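Local coordinates for folylpolyglutamate synthase protein FOLC (Mycobacterium tuberculosis, PDB 2VOR) that probably catalyses the ATP-dependent addition of L-glutamate to dihydropteroate and, in successive rounds, to tetrahydrofolate, with magnesium as cofactor, at residues P45-I50 with A183-N188; L277-L282 with N301-L306; I350-N355 with V473-A478. One frame throughout, in Å; residues are numbered along the deposited sequence.

Contact 1: residues P45-I50 with A183-N188; sequences PSLTRI and ATNVIN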
# COMPACT_ATOMS: atom_id res chain seq x y z
N PRO A 45 16.49 -13.90 -7.72
CA PRO A 45 15.05 -13.98 -8.02
C PRO A 45 14.84 -14.40 -9.45
O PRO A 45 15.33 -13.71 -10.37
CB PRO A 45 14.59 -12.53 -7.84
CG PRO A 45 15.84 -11.65 -8.09
CD PRO A 45 17.05 -12.57 -8.07
N SER A 46 14.15 -15.51 -9.65
CA SER A 46 13.79 -15.95 -11.00
C SER A 46 12.28 -15.84 -11.07
O SER A 46 11.66 -15.55 -10.05
CB SER A 46 14.27 -17.39 -11.31
OG SER A 46 13.37 -18.38 -10.85
N LEU A 47 11.69 -16.09 -12.24
CA LEU A 47 10.23 -16.26 -12.36
C LEU A 47 9.90 -17.73 -12.66
O LEU A 47 8.76 -18.07 -12.95
CB LEU A 47 9.69 -15.36 -13.47
CG LEU A 47 9.13 -14.02 -13.04
CD1 LEU A 47 9.73 -13.65 -11.72
CD2 LEU A 47 9.39 -12.95 -14.09
N THR A 48 10.91 -18.59 -12.58
CA THR A 48 10.80 -19.99 -12.98
C THR A 48 9.76 -20.75 -12.18
O THR A 48 9.01 -21.56 -12.72
CB THR A 48 12.16 -20.73 -12.82
OG1 THR A 48 13.00 -20.39 -13.93
CG2 THR A 48 12.00 -22.26 -12.77
N ARG A 49 9.73 -20.51 -10.88
CA ARG A 49 8.86 -21.30 -10.03
C ARG A 49 7.43 -20.82 -10.19
O ARG A 49 6.52 -21.59 -10.49
CB ARG A 49 9.34 -21.30 -8.57
CG ARG A 49 10.33 -22.40 -8.29
CD ARG A 49 10.85 -22.32 -6.83
NE ARG A 49 10.76 -20.97 -6.24
CZ ARG A 49 11.71 -20.04 -6.37
NH1 ARG A 49 12.82 -20.32 -7.08
NH2 ARG A 49 11.54 -18.84 -5.81
N ILE A 50 7.24 -19.52 -10.08
CA ILE A 50 5.89 -18.98 -10.30
C ILE A 50 5.35 -19.24 -11.72
O ILE A 50 4.19 -19.58 -11.84
CB ILE A 50 5.74 -17.52 -9.84
CG1 ILE A 50 4.27 -17.11 -9.88
CG2 ILE A 50 6.57 -16.59 -10.72
CD1 ILE A 50 3.32 -17.81 -8.86
N ALA A 183 6.73 -11.98 -7.94
CA ALA A 183 5.82 -13.07 -8.31
C ALA A 183 4.72 -12.59 -9.24
O ALA A 183 4.21 -13.37 -10.03
CB ALA A 183 5.20 -13.75 -7.09
N THR A 184 4.27 -11.34 -9.10
CA THR A 184 3.11 -10.88 -9.88
C THR A 184 3.45 -10.65 -11.39
O THR A 184 2.58 -10.43 -12.25
CB THR A 184 2.57 -9.54 -9.30
OG1 THR A 184 3.60 -8.56 -9.27
CG2 THR A 184 2.10 -9.71 -7.89
N ASN A 185 4.76 -10.69 -11.69
CA ASN A 185 5.25 -10.26 -12.97
C ASN A 185 5.12 -11.32 -14.05
O ASN A 185 6.04 -11.56 -14.83
CB ASN A 185 6.68 -9.75 -12.90
CG ASN A 185 7.03 -8.90 -14.11
OD1 ASN A 185 6.12 -8.36 -14.78
ND2 ASN A 185 8.30 -8.76 -14.41
N VAL A 186 3.98 -11.99 -14.07
CA VAL A 186 3.70 -13.04 -15.05
C VAL A 186 2.38 -12.72 -15.80
O VAL A 186 1.68 -13.65 -16.25
CB VAL A 186 3.61 -14.45 -14.35
CG1 VAL A 186 4.98 -14.99 -14.01
CG2 VAL A 186 2.71 -14.39 -13.13
N ILE A 187 2.05 -11.44 -15.91
CA ILE A 187 0.70 -11.04 -16.39
C ILE A 187 0.70 -10.21 -17.69
O ILE A 187 -0.33 -10.18 -18.41
CB ILE A 187 -0.09 -10.30 -15.29
CG1 ILE A 187 0.76 -9.21 -14.64
CG2 ILE A 187 -0.65 -11.32 -14.27
CD1 ILE A 187 0.01 -8.39 -13.52
N ASN A 188 1.82 -9.53 -17.99
CA ASN A 188 1.91 -8.77 -19.27
C ASN A 188 0.78 -7.72 -19.29
O ASN A 188 0.02 -7.58 -20.25
CB ASN A 188 1.77 -9.79 -20.40
CG ASN A 188 2.26 -9.32 -21.73
OD1 ASN A 188 3.03 -8.36 -21.88
ND2 ASN A 188 1.80 -10.02 -22.73
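Ile50, in the first turn of helix 48-57, brings its CA to 6.2 Å from the CA of Ala183 in the irregular 183-188 segment, the nearest CA pair of the two segments. Leu47 is the N-cap residue of that helix, and just before it Ser46 OG accepts a hydrogen bond from Thr48 N, an ST turn that shapes the entry into the helix. With CG1 of Ile50 swung anti to the backbone N (chi1 -171°), this branch lies 3.7 Å from Ala183 O, a van der Waals contact, while the other branch, CG2, faces Val186 CG1 at 4.0 Å and still borders Ala183 O. The contact ties a helix near the start of the model to the loop that leads from strand 170-174 to strand 191-194 in the large mixed sheet of the Mur ligase middle domain. Leu47, at the helix start, reaches the loop with CD2, 3.7 Å from Asn185 O, and its CG lies more loosely by Val186 CG1. No hydrogen bond crosses between the segments; Asn185 ND2 instead donates to Arg180 O. Helix 151-165 also packs on the loop, Phe160 against Val186 and Phe152 and Thr156 against Ala183.

Contact 2: residues L277-L282 with N301-L306; sequences LQLQGL and NAVLAL. With ACP (phosphomethylphosphonic acid adenylate ester), chain B.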
# COMPACT_ATOMS: atom_id res chain seq x y z
N LEU A 277 -11.44 17.70 -4.99
CA LEU A 277 -10.41 17.79 -6.04
C LEU A 277 -10.94 18.33 -7.37
O LEU A 277 -12.08 18.13 -7.73
CB LEU A 277 -9.72 16.45 -6.28
CG LEU A 277 -9.16 15.73 -5.05
CD1 LEU A 277 -8.79 14.25 -5.31
CD2 LEU A 277 -8.03 16.52 -4.48
N GLN A 278 -10.10 19.05 -8.09
CA GLN A 278 -10.39 19.30 -9.47
C GLN A 278 -9.20 18.67 -10.23
O GLN A 278 -8.06 18.99 -10.02
CB GLN A 278 -10.55 20.79 -9.71
CG GLN A 278 -10.57 21.01 -11.19
CD GLN A 278 -10.70 22.48 -11.60
OE1 GLN A 278 -9.75 23.29 -11.42
NE2 GLN A 278 -11.85 22.81 -12.22
N LEU A 279 -9.48 17.71 -11.08
CA LEU A 279 -8.43 16.89 -11.62
C LEU A 279 -8.47 17.01 -13.16
O LEU A 279 -9.56 17.00 -13.77
CB LEU A 279 -8.69 15.46 -11.23
CG LEU A 279 -8.60 15.04 -9.75
CD1 LEU A 279 -8.77 13.54 -9.63
CD2 LEU A 279 -7.26 15.42 -9.07
N GLN A 280 -7.31 17.17 -13.78
CA GLN A 280 -7.21 16.93 -15.22
C GLN A 280 -6.79 15.49 -15.50
O GLN A 280 -5.64 15.12 -15.23
CB GLN A 280 -6.22 17.90 -15.90
CG GLN A 280 -6.11 17.65 -17.41
CD GLN A 280 -5.82 18.88 -18.16
OE1 GLN A 280 -6.22 19.98 -17.76
NE2 GLN A 280 -5.12 18.73 -19.29
N GLY A 281 -7.70 14.67 -16.03
CA GLY A 281 -7.31 13.36 -16.57
C GLY A 281 -6.83 13.33 -18.03
O GLY A 281 -6.48 14.38 -18.65
N LEU A 282 -6.79 12.14 -18.62
CA LEU A 282 -6.36 12.01 -20.00
C LEU A 282 -7.47 12.52 -20.90
O LEU A 282 -7.20 13.07 -21.99
CB LEU A 282 -6.00 10.56 -20.34
CG LEU A 282 -4.88 9.91 -19.48
CD1 LEU A 282 -4.59 8.47 -19.87
CD2 LEU A 282 -3.57 10.70 -19.56
N ASN A 301 -2.16 10.28 -5.52
CA ASN A 301 -2.66 8.92 -5.72
C ASN A 301 -3.98 8.93 -6.50
O ASN A 301 -4.15 8.19 -7.45
CB ASN A 301 -2.80 8.13 -4.35
CG ASN A 301 -1.43 7.91 -3.65
OD1 ASN A 301 -0.40 7.91 -4.32
ND2 ASN A 301 -1.43 7.72 -2.31
N ALA A 302 -4.92 9.81 -6.14
CA ALA A 302 -6.17 9.81 -6.83
C ALA A 302 -5.97 10.13 -8.32
O ALA A 302 -6.54 9.50 -9.22
CB ALA A 302 -7.09 10.84 -6.20
N VAL A 303 -5.19 11.14 -8.63
CA VAL A 303 -5.16 11.52 -10.04
C VAL A 303 -4.40 10.42 -10.85
O VAL A 303 -4.72 10.15 -12.02
CB VAL A 303 -4.53 12.92 -10.24
CG1 VAL A 303 -2.96 12.87 -10.14
CG2 VAL A 303 -4.98 13.51 -11.59
N LEU A 304 -3.42 9.76 -10.19
CA LEU A 304 -2.76 8.58 -10.75
C LEU A 304 -3.73 7.46 -10.99
O LEU A 304 -3.67 6.80 -11.99
CB LEU A 304 -1.58 8.07 -9.88
CG LEU A 304 -0.45 7.24 -10.50
CD1 LEU A 304 0.22 7.95 -11.66
CD2 LEU A 304 0.62 6.84 -9.42
N ALA A 305 -4.57 7.18 -10.02
CA ALA A 305 -5.56 6.09 -10.16
C ALA A 305 -6.48 6.45 -11.31
O ALA A 305 -6.87 5.60 -12.12
CB ALA A 305 -6.39 5.97 -8.88
N LEU A 306 -6.88 7.71 -11.39
CA LEU A 306 -7.72 8.12 -12.55
C LEU A 306 -7.07 7.94 -13.94
O LEU A 306 -7.65 7.27 -14.83
CB LEU A 306 -8.20 9.56 -12.39
CG LEU A 306 -9.21 10.04 -13.44
CD1 LEU A 306 -10.52 9.27 -13.40
CD2 LEU A 306 -9.48 11.50 -13.26
PG ACP B . 2.73 -0.50 2.15
O1G ACP B . 1.11 -0.94 1.48
O2G ACP B . 3.81 -1.60 2.30
O3G ACP B . 2.43 0.23 3.43
PB ACP B . 2.44 1.23 -0.31
O1B ACP B . 3.36 1.60 -1.40
O2B ACP B . 1.50 0.18 -0.77
C3B ACP B . 3.62 0.35 0.80
PA ACP B . 0.30 2.64 0.70
O1A ACP B . 0.04 1.74 1.96
O2A ACP B . -0.72 3.66 0.28
O3A ACP B . 1.90 2.59 0.26
O5' ACP B . 0.82 3.86 1.80
C5' ACP B . 1.82 3.67 2.92
C4' ACP B . 2.09 4.96 3.67
O4' ACP B . 2.75 5.77 2.67
C3' ACP B . 0.79 5.71 3.92
O3' ACP B . 0.25 5.46 5.21
C2' ACP B . 1.16 7.18 3.81
O2' ACP B . 1.79 7.66 5.00
C1' ACP B . 2.26 7.15 2.78
N9 ACP B . 1.92 7.45 1.35
C8 ACP B . 0.94 6.89 0.57
N7 ACP B . 1.01 7.39 -0.68
C5 ACP B . 2.01 8.29 -0.67
C6 ACP B . 2.56 9.11 -1.63
N6 ACP B . 2.08 9.14 -2.87
N1 ACP B . 3.62 9.86 -1.28
C2 ACP B . 4.11 9.89 -0.06
N3 ACP B . 3.61 9.13 0.90
C4 ACP B . 2.60 8.32 0.60
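Leu277 and Leu279, alternate residues of strand 274-280, turn their side chains onto helix 296-313 and make the apolar part of this contact. CD1 of Leu277 rests on Ala302 CB at 3.9 Å. Leu279 forks over the next part of the helix: its CG stands anti to the carbonyl carbon (chi1 -67°), and from there CD2 lies on CB and CG2 of Val303, 3.9 Å from CB, while CD1 passes Val303 CA to reach Leu306 CD2 at 4.2 Å. Just past the strand, Leu306 CD2 lies loosely over Gly281 CA.

The backbone takes part only through van der Waals contact, since no hydrogen bond joins the two segments. Gln280 O lies 4.0 Å from CG2 of Val303, the branch anti to its own backbone N.

Polar contacts belong to Asn301, which this helix of the Mur ligase middle domain presents to the Hoogsteen edge (N6, N7) of the bound nucleotide analogue's adenine. Asn301 ND2 donates to N7 of the analogue at 3.0 Å in a nearly straight bond (172°), and Asn301 OD1 accepts from its exocyclic N6 at 3.1 Å. This two-point grip uses both ends of the amide and fixes which way round it lies; ND2 is also bonded to Gln298 OE1.

Strand 274-280 is the middle strand of a three-stranded antiparallel sheet, between strands 264-271 and 285-291; the axes of strand 277-280 and helix 301-306 run at 40°, 9.2 Å apart at closest. Phe330 of helix 323-331 closes in on Leu279, Ala302 and Leu306, while helix 75-88 meets Asn301 through Ser77, Val78 and Met81.

Contact 3: residues I350-N355 with V473-A478; sequences IDAAHN and VTAGAA. With ACP (phosphomethylphosphonic acid adenylate ester), chain B.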
# COMPACT_ATOMS: atom_id res chain seq x y z
N ILE A 350 -4.49 6.00 12.96
CA ILE A 350 -3.43 4.99 12.64
C ILE A 350 -2.90 5.38 11.26
O ILE A 350 -3.67 5.81 10.41
CB ILE A 350 -3.99 3.54 12.59
CG1 ILE A 350 -5.11 3.42 11.55
CG2 ILE A 350 -4.55 3.10 13.95
CD1 ILE A 350 -5.75 2.01 11.47
N ASP A 351 -1.59 5.30 11.04
CA ASP A 351 -1.04 5.49 9.71
C ASP A 351 0.13 4.59 9.45
O ASP A 351 0.95 4.41 10.29
CB ASP A 351 -0.67 6.94 9.43
CG ASP A 351 -0.15 7.13 7.99
OD1 ASP A 351 -0.94 7.20 7.02
OD2 ASP A 351 1.09 7.16 7.79
N ALA A 352 0.19 3.98 8.28
CA ALA A 352 1.14 2.90 8.02
C ALA A 352 2.50 3.43 7.59
O ALA A 352 3.26 2.68 6.99
CB ALA A 352 0.55 1.90 6.90
N ALA A 353 2.79 4.71 7.83
CA ALA A 353 4.07 5.36 7.37
C ALA A 353 5.30 4.61 7.85
O ALA A 353 5.51 4.46 9.03
CB ALA A 353 4.14 6.82 7.82
N HIS A 354 6.12 4.10 6.94
CA HIS A 354 7.26 3.30 7.34
C HIS A 354 8.53 3.65 6.56
O HIS A 354 9.45 2.86 6.48
CB HIS A 354 6.96 1.81 7.27
CG HIS A 354 6.47 1.32 5.94
ND1 HIS A 354 7.32 1.06 4.87
CD2 HIS A 354 5.23 0.93 5.54
CE1 HIS A 354 6.62 0.59 3.86
NE2 HIS A 354 5.35 0.53 4.23
N ASN A 355 8.56 4.81 5.97
CA ASN A 355 9.77 5.24 5.27
C ASN A 355 9.77 6.74 5.41
O ASN A 355 8.76 7.28 5.86
CB ASN A 355 9.78 4.70 3.81
CG ASN A 355 8.78 5.43 2.90
OD1 ASN A 355 7.99 6.22 3.35
ND2 ASN A 355 8.90 5.22 1.65
N VAL A 473 2.39 -3.17 10.16
CA VAL A 473 2.04 -4.08 11.27
C VAL A 473 1.59 -3.32 12.54
O VAL A 473 0.70 -3.79 13.23
CB VAL A 473 3.22 -5.03 11.60
CG1 VAL A 473 2.93 -5.93 12.80
CG2 VAL A 473 3.56 -5.85 10.37
N THR A 474 2.20 -2.17 12.85
CA THR A 474 1.74 -1.31 13.97
C THR A 474 0.36 -0.71 13.74
O THR A 474 -0.46 -0.68 14.67
CB THR A 474 2.66 -0.07 14.20
OG1 THR A 474 4.05 -0.44 14.13
CG2 THR A 474 2.34 0.54 15.50
N ALA A 475 0.10 -0.17 12.54
CA ALA A 475 -1.23 0.31 12.22
C ALA A 475 -2.27 -0.84 12.17
O ALA A 475 -3.40 -0.71 12.63
CB ALA A 475 -1.18 1.04 10.89
N GLY A 476 -1.92 -1.97 11.57
CA GLY A 476 -2.80 -3.13 11.60
C GLY A 476 -3.10 -3.69 12.99
O GLY A 476 -4.26 -4.02 13.28
N ALA A 477 -2.09 -3.78 13.89
CA ALA A 477 -2.35 -4.27 15.24
C ALA A 477 -3.21 -3.26 15.98
O ALA A 477 -4.05 -3.62 16.77
CB ALA A 477 -1.04 -4.52 16.04
N ALA A 478 -3.01 -1.98 15.72
CA ALA A 478 -3.82 -1.01 16.47
C ALA A 478 -5.24 -1.01 15.93
O ALA A 478 -6.21 -0.77 16.67
CB ALA A 478 -3.20 0.34 16.33
PG ACP B . 2.73 -0.50 2.15
O1G ACP B . 1.11 -0.94 1.48
O2G ACP B . 3.81 -1.60 2.30
O3G ACP B . 2.43 0.23 3.43
PB ACP B . 2.44 1.23 -0.31
O1B ACP B . 3.36 1.60 -1.40
O2B ACP B . 1.50 0.18 -0.77
C3B ACP B . 3.62 0.35 0.80
PA ACP B . 0.30 2.64 0.70
O1A ACP B . 0.04 1.74 1.96
O2A ACP B . -0.72 3.66 0.28
O3A ACP B . 1.90 2.59 0.26
O5' ACP B . 0.82 3.86 1.80
C5' ACP B . 1.82 3.67 2.92
C4' ACP B . 2.09 4.96 3.67
O4' ACP B . 2.75 5.77 2.67
C3' ACP B . 0.79 5.71 3.92
O3' ACP B . 0.25 5.46 5.21
C2' ACP B . 1.16 7.18 3.81
O2' ACP B . 1.79 7.66 5.00
C1' ACP B . 2.26 7.15 2.78
N9 ACP B . 1.92 7.45 1.35
C8 ACP B . 0.94 6.89 0.57
N7 ACP B . 1.01 7.39 -0.68
C5 ACP B . 2.01 8.29 -0.67
C6 ACP B . 2.56 9.11 -1.63
N6 ACP B . 2.08 9.14 -2.87
N1 ACP B . 3.62 9.86 -1.28
C2 ACP B . 4.11 9.89 -0.06
N3 ACP B . 3.61 9.13 0.90
C4 ACP B . 2.60 8.32 0.60
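This is a small, buried apolar contact between the end of strand 347-350, with the loop that follows it, and helix 472-481 in the C-terminal domain; the same loop carries Asp351 and His354 to the bound nucleotide and metal site. Ala475 sits at the middle of it. Ala475 CB lies 4.1 Å from Ile350 CB, and it also touches the backbone of Asp351 and Ala352, so three consecutive residues pass close over one methyl. The CA atoms of Ile350 and Ala475 are only 5.2 Å apart, an approach that small alanine side chains permit. One turn further along the helix, Ala478 CB meets Ile350 CG2 at 3.9 Å.

Asp351 turns its side chain away from the helix, with CG anti to the backbone N (chi1 -177°), and the carboxylate takes both ribose hydroxyls of the bound ATP analogue: OD1 accepts from O3' at 2.8 Å and OD2 from O2' at 2.9 Å. OD2 also receives Ala353 N from above the carboxylate plane, closing an Asx turn, and OD1 is held by Leu339 N. These bonds fix the rotation of the carboxylate. Farther along, His354 NE2 makes weak hydrogen bonds to the terminal phosphate, the nearer to O3G at 3.0 Å, with PG lying in the ring plane at its edge. ND1 is weakly bonded to Asp200, which like His354 is a magnesium-binding residue.

Strand 347-350 lies between strands 340-343 and 464-469, whose Met342 and Ile468 pack on Ile350. Ile468 also touches Ala478, and Leu436 of helix 436-451 meets Ala478 too.

How the contacts relate
Contacts 2 and 3 are joined through the bound ATP analogue, which lies between the middle and C-terminal domains: Asn301 in segment 301-306 holds the adenine, while the 350-355 loop takes the ribose hydroxyls and, by weak bonds, the terminal phosphate. Their centres stand about 26 Å apart, on opposite sides of the chain's centre, and their nearest atoms are about 9 Å apart, so the nucleotide bridges two parts that do not touch here. Gly74, Lys75, Thr76 and Ser77 of the P-loop add further bonds to it, as does Arg338. Contact 1 lies away from this site, centred about 30 Å from contact 2 and about 29 Å from contact 3. Along the chain the three close one after another.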